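Local coordinates for protein probable ribosomal RNA small subunit methyltransferase (PDB 3DMH) that transfers a methyl group from S-adenosylmethionine to the exocyclic N2 of a guanosine in 16S ribosomal RNA, at residues K150-L155 and A171-E176; N305-V310 and V314-A319. All blocks are in the same frame, centred on the assembly; numbering follows the deposited sequence.

Interaction 1. Residues K150-L155 and A171-E176; sequences KEARAL and ALLEKE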
ATOM      1  N   LYS A 150     -11.713 -10.966  19.211  1.00 21.29           N
ATOM      2  CA  LYS A 150     -11.791 -12.321  19.772  1.00 21.55           C
ATOM      3  C   LYS A 150     -10.450 -13.054  19.628  1.00 21.29           C
ATOM      4  O   LYS A 150      -9.994 -13.721  20.567  1.00 22.18           O
ATOM      5  CB  LYS A 150     -12.919 -13.108  19.101  1.00 21.72           C
ATOM      6  CG  LYS A 150     -13.157 -14.494  19.694  1.00 23.21           C
ATOM      7  CD  LYS A 150     -14.450 -15.101  19.187  1.00 26.33           C
ATOM      8  CE  LYS A 150     -14.683 -16.459  19.820  1.00 27.77           C
ATOM      9  NZ  LYS A 150     -16.102 -16.890  19.711  1.00 28.74           N
ATOM     10  N   GLU A 151      -9.819 -12.907  18.459  1.00 21.34           N
ATOM     11  CA  GLU A 151      -8.510 -13.505  18.209  1.00 21.70           C
ATOM     12  C   GLU A 151      -7.419 -12.866  19.083  1.00 21.39           C
ATOM     13  O   GLU A 151      -6.568 -13.575  19.638  1.00 21.08           O
ATOM     14  CB  GLU A 151      -8.167 -13.460  16.708  1.00 22.22           C
ATOM     15  CG  GLU A 151      -6.786 -14.035  16.304  1.00 24.47           C
ATOM     16  CD  GLU A 151      -6.580 -15.515  16.661  1.00 27.08           C
ATOM     17  OE1 GLU A 151      -7.562 -16.240  16.940  1.00 30.03           O
ATOM     18  OE2 GLU A 151      -5.410 -15.957  16.665  1.00 28.51           O
ATOM     19  N   ALA A 152      -7.445 -11.539  19.205  1.00 21.18           N
ATOM     20  CA  ALA A 152      -6.504 -10.841  20.084  1.00 21.03           C
ATOM     21  C   ALA A 152      -6.620 -11.334  21.526  1.00 21.41           C
ATOM     22  O   ALA A 152      -5.609 -11.579  22.181  1.00 21.52           O
ATOM     23  CB  ALA A 152      -6.707  -9.325  20.012  1.00 21.03           C
ATOM     24  N   ARG A 153      -7.850 -11.501  21.999  1.00 21.73           N
ATOM     25  CA  ARG A 153      -8.083 -11.979  23.361  1.00 23.12           C
ATOM     26  C   ARG A 153      -7.537 -13.391  23.550  1.00 22.42           C
ATOM     27  O   ARG A 153      -6.961 -13.696  24.593  1.00 22.82           O
ATOM     28  CB  ARG A 153      -9.573 -11.926  23.729  1.00 22.79           C
ATOM     29  CG  ARG A 153     -10.058 -10.551  24.151  1.00 24.20           C
ATOM     30  CD  ARG A 153     -11.547 -10.540  24.454  1.00 25.93           C
ATOM     31  NE  ARG A 153     -12.346 -10.942  23.297  1.00 32.44           N
ATOM     32  CZ  ARG A 153     -13.656 -11.169  23.333  1.00 33.86           C
ATOM     33  NH1 ARG A 153     -14.332 -11.018  24.468  1.00 34.97           N
ATOM     34  NH2 ARG A 153     -14.294 -11.544  22.232  1.00 33.86           N
ATOM     35  N   ALA A 154      -7.705 -14.236  22.532  1.00 22.70           N
ATOM     36  CA  ALA A 154      -7.162 -15.595  22.549  1.00 22.00           C
ATOM     37  C   ALA A 154      -5.635 -15.583  22.540  1.00 22.09           C
ATOM     38  O   ALA A 154      -4.990 -16.390  23.203  1.00 22.09           O
ATOM     39  CB  ALA A 154      -7.697 -16.399  21.376  1.00 22.69           C
ATOM     40  N   LEU A 155      -5.059 -14.641  21.795  1.00 20.84           N
ATOM     41  CA  LEU A 155      -3.604 -14.542  21.698  1.00 21.25           C
ATOM     42  C   LEU A 155      -2.937 -14.033  22.976  1.00 20.92           C
ATOM     43  O   LEU A 155      -1.821 -14.458  23.294  1.00 20.96           O
ATOM     44  CB  LEU A 155      -3.202 -13.644  20.518  1.00 21.21           C
ATOM     45  CG  LEU A 155      -3.361 -14.205  19.102  1.00 21.64           C
ATOM     46  CD1 LEU A 155      -3.206 -13.081  18.084  1.00 21.51           C
ATOM     47  CD2 LEU A 155      -2.361 -15.321  18.833  1.00 21.76           C
ATOM     48  N   ALA A 171     -10.338  -1.346  21.930  1.00 20.48           N
ATOM     49  CA  ALA A 171     -10.175  -2.243  23.059  1.00 20.05           C
ATOM     50  C   ALA A 171      -8.772  -2.173  23.636  1.00 20.09           C
ATOM     51  O   ALA A 171      -7.810  -1.827  22.939  1.00 19.21           O
ATOM     52  CB  ALA A 171     -10.504  -3.666  22.661  1.00 20.28           C
ATOM     53  N   LEU A 172      -8.670  -2.521  24.916  1.00 18.73           N
ATOM     54  CA  LEU A 172      -7.386  -2.634  25.589  1.00 19.12           C
ATOM     55  C   LEU A 172      -7.209  -4.072  26.067  1.00 18.59           C
ATOM     56  O   LEU A 172      -8.133  -4.652  26.660  1.00 19.23           O
ATOM     57  CB  LEU A 172      -7.307  -1.645  26.752  1.00 18.85           C
ATOM     58  CG  LEU A 172      -5.972  -1.523  27.496  1.00 19.71           C
ATOM     59  CD1 LEU A 172      -4.808  -1.187  26.547  1.00 18.94           C
ATOM     60  CD2 LEU A 172      -6.099  -0.464  28.585  1.00 19.48           C
ATOM     61  N   LEU A 173      -6.037  -4.635  25.788  1.00 18.64           N
ATOM     62  CA  LEU A 173      -5.720  -6.024  26.160  1.00 18.66           C
ATOM     63  C   LEU A 173      -4.377  -6.157  26.871  1.00 18.99           C
ATOM     64  O   LEU A 173      -3.494  -5.315  26.700  1.00 18.24           O
ATOM     65  CB  LEU A 173      -5.733  -6.938  24.923  1.00 19.01           C
ATOM     66  CG  LEU A 173      -6.979  -6.990  24.027  1.00 18.34           C
ATOM     67  CD1 LEU A 173      -6.853  -6.051  22.822  1.00 18.04           C
ATOM     68  CD2 LEU A 173      -7.200  -8.403  23.541  1.00 19.27           C
ATOM     69  N   GLU A 174      -4.238  -7.231  27.657  1.00 19.10           N
ATOM     70  CA  GLU A 174      -3.019  -7.505  28.421  1.00 20.22           C
ATOM     71  C   GLU A 174      -2.379  -8.821  27.970  1.00 20.02           C
ATOM     72  O   GLU A 174      -3.074  -9.828  27.827  1.00 20.02           O
ATOM     73  CB  GLU A 174      -3.354  -7.591  29.918  1.00 20.12           C
ATOM     74  CG  GLU A 174      -2.140  -7.721  30.806  1.00 21.42           C
ATOM     75  CD  GLU A 174      -2.480  -7.743  32.296  1.00 22.43           C
ATOM     76  OE1 GLU A 174      -3.478  -7.107  32.701  1.00 26.79           O
ATOM     77  OE2 GLU A 174      -1.739  -8.387  33.061  1.00 26.44           O
ATOM     78  N   LYS A 175      -1.060  -8.817  27.773  1.00 20.13           N
ATOM     79  CA  LYS A 175      -0.332 -10.055  27.480  1.00 20.34           C
ATOM     80  C   LYS A 175      -0.186 -10.856  28.771  1.00 21.12           C
ATOM     81  O   LYS A 175       0.529 -10.452  29.693  1.00 20.63           O
ATOM     82  CB  LYS A 175       1.046  -9.775  26.872  1.00 20.56           C
ATOM     83  CG  LYS A 175       1.752 -11.043  26.379  1.00 20.29           C
ATOM     84  CD  LYS A 175       3.029 -10.717  25.627  1.00 19.96           C
ATOM     85  CE  LYS A 175       3.825 -11.961  25.314  1.00 17.92           C
ATOM     86  NZ  LYS A 175       5.001 -11.662  24.455  1.00 19.91           N
ATOM     87  N   GLU A 176      -0.875 -11.987  28.821  1.00 21.89           N
ATOM     88  CA  GLU A 176      -0.877 -12.840  30.018  1.00 23.29           C
ATOM     89  C   GLU A 176      -0.276 -14.212  29.716  1.00 23.89           C
ATOM     90  O   GLU A 176      -0.051 -15.041  30.623  1.00 23.25           O
ATOM     91  CB  GLU A 176      -2.303 -12.980  30.570  1.00 23.30           C
ATOM     92  CG  GLU A 176      -2.934 -11.674  31.038  1.00 24.41           C
ATOM     93  CD  GLU A 176      -4.215 -11.883  31.829  1.00 24.71           C
ATOM     94  OE1 GLU A 176      -4.117 -12.190  33.031  1.00 27.37           O
ATOM     95  OE2 GLU A 176      -5.317 -11.739  31.259  1.00 26.59           O
TER
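Leu-173 reaches residues 150-155 through one methyl, CD2, which presses against the backbone and side chains of Ala-152 and Arg-153. The packing is tight at this point: CD2 of Leu-173 lies 3.5 Å from Arg-153 N and 3.6 Å from Ala-152 C, so the methyl rests on the peptide link between the two residues. It is flanked by Ala-152 CB at 3.7 Å and by the CG methylene of Arg-153 at 3.6 Å. The Arg-153 side chain crosses that of Leu-173 at about a right angle and then bends at chi3 (-60°). This turn carries its guanidinium back along the helix, with an edge toward Lys-150 CA and a cation-pi contact to Phe-149. The other flank of the helix is loose by comparison, since Lys-150 and Ala-154 point away from the strand and are exposed. The contact is plain apolar packing of a helix on a sheet, remote from the cofactor and guanosine. Phe-149 and Leu-156 of helix 145-156 also touch Leu-173, and Leu-137 of strand 133-140 adjoins both Ala-152 and Leu-173. Strand 168-174 itself runs antiparallel between strands 133-140 and 159-165.

Interaction 2. Residues N305-V310 and V314-A319; sequences NPPFHV and VILDVA. With GMP (guanosine), chain E; SAM (S-adenosylmethionine), chain D.
With chi1 at 55°, Phe-308 holds CG between its backbone N and carbonyl carbon, so the ring swings to the guanosine while the main chain faces Leu-316, whose CD1 lies 3.6 Å from Phe-308 N. The extended first torsion of Asn-305 (chi1 179°) brings its amide to the rim of the base. Guanosine lies over one face of the Phe-308 ring, its C5 3.4 Å above the ring centre, and Pro-306 O sits at the ring's edge. Asn-305 OD1 accepts a nearly straight bond from guanosine N2 (2.9 Å, 163°). On the other branch, ND2 donates to Asp-213 and Ser-216, fixing the amide's rotation, and has a weak bond to the cofactor carboxylate. The S-adenosylmethionine methyl, CE, is 3.2 Å from Asn-305 O and 4.7 Å from guanosine N2, so the amino group faces the methyl but would probably have to come closer for transfer. Such a pocket is characteristic of the Asn-Pro-Pro-Phe motif of amino-methylating enzymes. An alanine in place of Phe-308 would probably leave that face of the guanine without its aromatic support and the base free to tilt. Beneath the pocket, Pro-306 CB meets Ala-319 CB at 3.7 Å, and Pro-307 CG meets Val-318 CG1 at 3.8 Å; Val-318 also touches the cofactor adenine. Two waters join the backbones, one between Pro-307 O and Leu-316 N, the other between His-309 N and Val-314 O. The loop follows strand 299-304 and leads into helix 317-329, whose Phe-322 packs on both prolines, while Tyr-346 of helix 346-354 and Leu-338 of strand 334-340 also touch Pro-306.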
ATOM      1  N   ASN A 305      -2.296  -0.379 -13.774  1.00 19.14           N
ATOM      2  CA  ASN A 305      -3.603  -0.832 -13.302  1.00 19.84           C
ATOM      3  C   ASN A 305      -3.782  -0.084 -11.964  1.00 20.16           C
ATOM      4  O   ASN A 305      -3.316  -0.572 -10.925  1.00 20.76           O
ATOM      5  CB  ASN A 305      -3.540  -2.347 -13.100  1.00 19.99           C
ATOM      6  CG  ASN A 305      -4.838  -2.934 -12.582  1.00 21.38           C
ATOM      7  OD1 ASN A 305      -5.809  -2.218 -12.361  1.00 23.63           O
ATOM      8  ND2 ASN A 305      -4.855  -4.260 -12.378  1.00 22.60           N
ATOM      9  N   PRO A 306      -4.369   1.127 -11.995  1.00 20.66           N
ATOM     10  CA  PRO A 306      -4.332   1.949 -10.783  1.00 20.56           C
ATOM     11  C   PRO A 306      -5.194   1.435  -9.636  1.00 20.16           C
ATOM     12  O   PRO A 306      -6.149   0.654  -9.850  1.00 20.77           O
ATOM     13  CB  PRO A 306      -4.876   3.315 -11.231  1.00 20.00           C
ATOM     14  CG  PRO A 306      -5.018   3.265 -12.688  1.00 23.13           C
ATOM     15  CD  PRO A 306      -5.023   1.823 -13.126  1.00 20.89           C
ATOM     16  N   PRO A 307      -4.922   1.928  -8.422  1.00 20.71           N
ATOM     17  CA  PRO A 307      -5.810   1.619  -7.296  1.00 21.15           C
ATOM     18  C   PRO A 307      -7.197   2.214  -7.512  1.00 22.39           C
ATOM     19  O   PRO A 307      -7.348   3.175  -8.266  1.00 22.24           O
ATOM     20  CB  PRO A 307      -5.129   2.293  -6.101  1.00 21.58           C
ATOM     21  CG  PRO A 307      -4.279   3.367  -6.711  1.00 22.21           C
ATOM     22  CD  PRO A 307      -3.857   2.885  -8.063  1.00 21.04           C
ATOM     23  N   PHE A 308      -8.194   1.643  -6.848  1.00 23.36           N
ATOM     24  CA  PHE A 308      -9.562   2.099  -7.036  1.00 25.09           C
ATOM     25  C   PHE A 308     -10.329   1.914  -5.740  1.00 26.65           C
ATOM     26  O   PHE A 308      -9.962   1.089  -4.904  1.00 26.75           O
ATOM     27  CB  PHE A 308     -10.228   1.352  -8.197  1.00 24.90           C
ATOM     28  CG  PHE A 308     -10.200  -0.139  -8.054  1.00 24.93           C
ATOM     29  CD1 PHE A 308     -11.282  -0.817  -7.499  1.00 24.02           C
ATOM     30  CD2 PHE A 308      -9.089  -0.870  -8.476  1.00 23.97           C
ATOM     31  CE1 PHE A 308     -11.256  -2.203  -7.363  1.00 25.47           C
ATOM     32  CE2 PHE A 308      -9.054  -2.250  -8.342  1.00 25.28           C
ATOM     33  CZ  PHE A 308     -10.130  -2.917  -7.782  1.00 24.46           C
ATOM     34  N   HIS A 309     -11.386   2.697  -5.577  1.00 29.49           N
ATOM     35  CA  HIS A 309     -12.223   2.565  -4.395  1.00 31.97           C
ATOM     36  C   HIS A 309     -13.234   1.468  -4.664  1.00 32.54           C
ATOM     37  O   HIS A 309     -13.974   1.533  -5.651  1.00 32.18           O
ATOM     38  CB  HIS A 309     -12.891   3.896  -4.054  1.00 32.87           C
ATOM     39  CG  HIS A 309     -13.790   3.831  -2.857  1.00 35.89           C
ATOM     40  ND1 HIS A 309     -14.946   4.575  -2.752  1.00 39.11           N
ATOM     41  CD2 HIS A 309     -13.710   3.096  -1.722  1.00 38.20           C
ATOM     42  CE1 HIS A 309     -15.535   4.308  -1.599  1.00 39.31           C
ATOM     43  NE2 HIS A 309     -14.807   3.414  -0.955  1.00 39.00           N
ATOM     44  N   VAL A 310     -13.230   0.457  -3.790  1.00 33.70           N
ATOM     45  CA  VAL A 310     -14.032  -0.768  -3.935  1.00 34.78           C
ATOM     46  C   VAL A 310     -15.261  -0.623  -4.831  1.00 35.41           C
ATOM     47  O   VAL A 310     -15.257  -1.076  -5.988  1.00 36.60           O
ATOM     48  N   VAL A 314     -15.709   7.451  -8.033  1.00 28.59           N
ATOM     49  CA  VAL A 314     -14.766   8.546  -8.195  1.00 27.24           C
ATOM     50  C   VAL A 314     -13.364   7.978  -8.302  1.00 26.08           C
ATOM     51  O   VAL A 314     -13.054   6.970  -7.672  1.00 26.46           O
ATOM     52  CB  VAL A 314     -14.800   9.571  -7.017  1.00 27.62           C
ATOM     53  CG1 VAL A 314     -16.200  10.204  -6.870  1.00 27.99           C
ATOM     54  CG2 VAL A 314     -14.319   8.932  -5.704  1.00 28.98           C
ATOM     55  N   ILE A 315     -12.543   8.635  -9.107  1.00 24.24           N
ATOM     56  CA  ILE A 315     -11.137   8.239  -9.281  1.00 23.38           C
ATOM     57  C   ILE A 315     -10.320   8.712  -8.071  1.00 23.46           C
ATOM     58  O   ILE A 315     -10.406   9.875  -7.667  1.00 24.48           O
ATOM     59  CB  ILE A 315     -10.590   8.755 -10.632  1.00 22.66           C
ATOM     60  CG1 ILE A 315     -11.321   8.059 -11.792  1.00 23.67           C
ATOM     61  CG2 ILE A 315      -9.055   8.533 -10.769  1.00 22.79           C
ATOM     62  CD1 ILE A 315     -11.103   8.736 -13.137  1.00 23.83           C
ATOM     63  N   LEU A 316      -9.545   7.805  -7.488  1.00 22.97           N
ATOM     64  CA  LEU A 316      -8.728   8.148  -6.311  1.00 22.62           C
ATOM     65  C   LEU A 316      -7.676   9.198  -6.654  1.00 22.59           C
ATOM     66  O   LEU A 316      -7.158   9.215  -7.779  1.00 22.33           O
ATOM     67  CB  LEU A 316      -8.051   6.889  -5.756  1.00 22.55           C
ATOM     68  CG  LEU A 316      -8.945   5.774  -5.208  1.00 23.35           C
ATOM     69  CD1 LEU A 316      -8.069   4.592  -4.823  1.00 23.55           C
ATOM     70  CD2 LEU A 316      -9.760   6.250  -4.013  1.00 26.91           C
ATOM     71  N   ASP A 317      -7.308  10.027  -5.668  1.00 23.01           N
ATOM     72  CA  ASP A 317      -6.218  10.986  -5.839  1.00 23.08           C
ATOM     73  C   ASP A 317      -4.937  10.327  -6.389  1.00 22.05           C
ATOM     74  O   ASP A 317      -4.294  10.878  -7.272  1.00 22.28           O
ATOM     75  CB  ASP A 317      -5.859  11.634  -4.497  1.00 24.21           C
ATOM     76  CG  ASP A 317      -6.917  12.581  -3.990  1.00 29.59           C
ATOM     77  OD1 ASP A 317      -7.758  13.049  -4.794  1.00 32.99           O
ATOM     78  OD2 ASP A 317      -6.895  12.868  -2.764  1.00 33.40           O
ATOM     79  N   VAL A 318      -4.562   9.159  -5.855  1.00 21.41           N
ATOM     80  CA  VAL A 318      -3.359   8.462  -6.335  1.00 20.99           C
ATOM     81  C   VAL A 318      -3.476   8.132  -7.813  1.00 20.20           C
ATOM     82  O   VAL A 318      -2.521   8.330  -8.585  1.00 20.90           O
ATOM     83  CB  VAL A 318      -3.058   7.171  -5.529  1.00 21.35           C
ATOM     84  CG1 VAL A 318      -1.949   6.338  -6.182  1.00 22.78           C
ATOM     85  CG2 VAL A 318      -2.701   7.520  -4.065  1.00 23.04           C
ATOM     86  N   ALA A 319      -4.649   7.615  -8.198  1.00 20.76           N
ATOM     87  CA  ALA A 319      -4.880   7.212  -9.584  1.00 21.09           C
ATOM     88  C   ALA A 319      -4.837   8.414 -10.539  1.00 21.41           C
ATOM     89  O   ALA A 319      -4.281   8.331 -11.629  1.00 21.81           O
ATOM     90  CB  ALA A 319      -6.185   6.448  -9.707  1.00 20.54           C
TER
HETATM   91  C4' GMP E 385     -14.177  -7.167 -10.394  1.00 35.04           C
HETATM   92  O4' GMP E 385     -13.377  -6.054 -10.814  1.00 34.35           O
HETATM   93  C3' GMP E 385     -14.200  -7.128  -8.875  1.00 35.10           C
HETATM   94  O3' GMP E 385     -13.199  -8.039  -8.406  1.00 37.19           O
HETATM   95  C2' GMP E 385     -13.790  -5.705  -8.540  1.00 33.44           C
HETATM   96  O2' GMP E 385     -13.126  -5.632  -7.278  1.00 35.73           O
HETATM   97  C1' GMP E 385     -12.838  -5.373  -9.677  1.00 30.01           C
HETATM   98  N9  GMP E 385     -12.732  -3.943 -10.034  1.00 28.75           N
HETATM   99  C8  GMP E 385     -13.672  -2.986  -9.948  1.00 27.39           C
HETATM  100  N7  GMP E 385     -13.205  -1.792 -10.396  1.00 28.28           N
HETATM  101  C5  GMP E 385     -11.931  -1.987 -10.806  1.00 27.09           C
HETATM  102  C6  GMP E 385     -10.841  -1.159 -11.386  1.00 27.64           C
HETATM  103  O6  GMP E 385     -11.012   0.055 -11.624  1.00 26.21           O
HETATM  104  N1  GMP E 385      -9.667  -1.765 -11.644  1.00 26.73           N
HETATM  105  C2  GMP E 385      -9.445  -3.081 -11.401  1.00 27.53           C
HETATM  106  N2  GMP E 385      -8.246  -3.647 -11.675  1.00 26.43           N
HETATM  107  N3  GMP E 385     -10.399  -3.897 -10.872  1.00 26.36           N
HETATM  108  C4  GMP E 385     -11.628  -3.409 -10.568  1.00 27.70           C
HETATM  109  N   SAM D 384       0.269  -3.628 -11.068  1.00 16.82           N
HETATM  110  CA  SAM D 384      -0.268  -4.668 -10.125  1.00 17.87           C
HETATM  111  C   SAM D 384      -1.184  -5.599 -10.889  1.00 18.59           C
HETATM  112  O   SAM D 384      -1.520  -5.225 -12.022  1.00 19.76           O
HETATM  113  OXT SAM D 384      -1.581  -6.649 -10.357  1.00 19.44           O
HETATM  114  CB  SAM D 384      -1.065  -4.028  -8.985  1.00 17.79           C
HETATM  115  CG  SAM D 384      -2.275  -3.190  -9.406  1.00 17.65           C
HETATM  116  SD  SAM D 384      -3.205  -2.590  -7.960  1.00 19.20           S
HETATM  117  CE  SAM D 384      -4.839  -2.269  -8.685  1.00 19.57           C
HETATM  118  C5' SAM D 384      -2.634  -0.888  -7.682  1.00 17.16           C
HETATM  119  C4' SAM D 384      -1.283  -0.837  -6.988  1.00 15.33           C
HETATM  120  O4' SAM D 384      -1.040   0.548  -6.754  1.00 13.93           O
HETATM  121  C3' SAM D 384      -1.218  -1.565  -5.638  1.00 14.02           C
HETATM  122  O3' SAM D 384      -0.156  -2.510  -5.601  1.00 13.83           O
HETATM  123  C2' SAM D 384      -1.032  -0.423  -4.633  1.00 13.48           C
HETATM  124  O2' SAM D 384      -0.323  -0.760  -3.457  1.00 14.54           O
HETATM  125  C1' SAM D 384      -0.327   0.589  -5.533  1.00 13.93           C
HETATM  126  N9  SAM D 384      -0.362   1.924  -4.970  1.00 11.94           N
HETATM  127  C8  SAM D 384      -1.340   2.516  -4.174  1.00 13.52           C
HETATM  128  N7  SAM D 384      -0.975   3.792  -3.899  1.00 12.59           N
HETATM  129  C5  SAM D 384       0.246   4.011  -4.502  1.00 11.05           C
HETATM  130  C6  SAM D 384       1.123   5.102  -4.534  1.00 11.86           C
HETATM  131  N6  SAM D 384       0.853   6.233  -3.869  1.00 12.42           N
HETATM  132  N1  SAM D 384       2.286   4.970  -5.257  1.00 12.34           N
HETATM  133  C2  SAM D 384       2.599   3.805  -5.921  1.00 12.71           C
HETATM  134  N3  SAM D 384       1.774   2.687  -5.860  1.00 12.22           N
HETATM  135  C4  SAM D 384       0.621   2.826  -5.168  1.00 11.34           C
HETATM  136  O   HOH W   1      -9.338   5.169  -8.880  1.00 23.53           O
HETATM  137  O   HOH W   2     -11.894   4.435  -7.769  1.00 27.02           O

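In the fold
After N-terminal helices and two short strands, the chain builds a seven-stranded mixed sheet of order 3-2-1-4-5-7-6, and interaction 1 falls near its end. It spans 15 residues that hold most of the hairpin of strands 159-165 and 168-174, and ties helix 145-156 to that sheet. A second sheet of the same strand order follows. Here interaction 2 closes a much shorter loop, three residues between its segments, joining the end of strand 299-304 to the start of helix 317-329. The two contacts are in series, neither nested nor crossed. The nearest atoms of interactions 1 and 2 are about 24 Å apart. The cofactor and guanosine lie only at interaction 2.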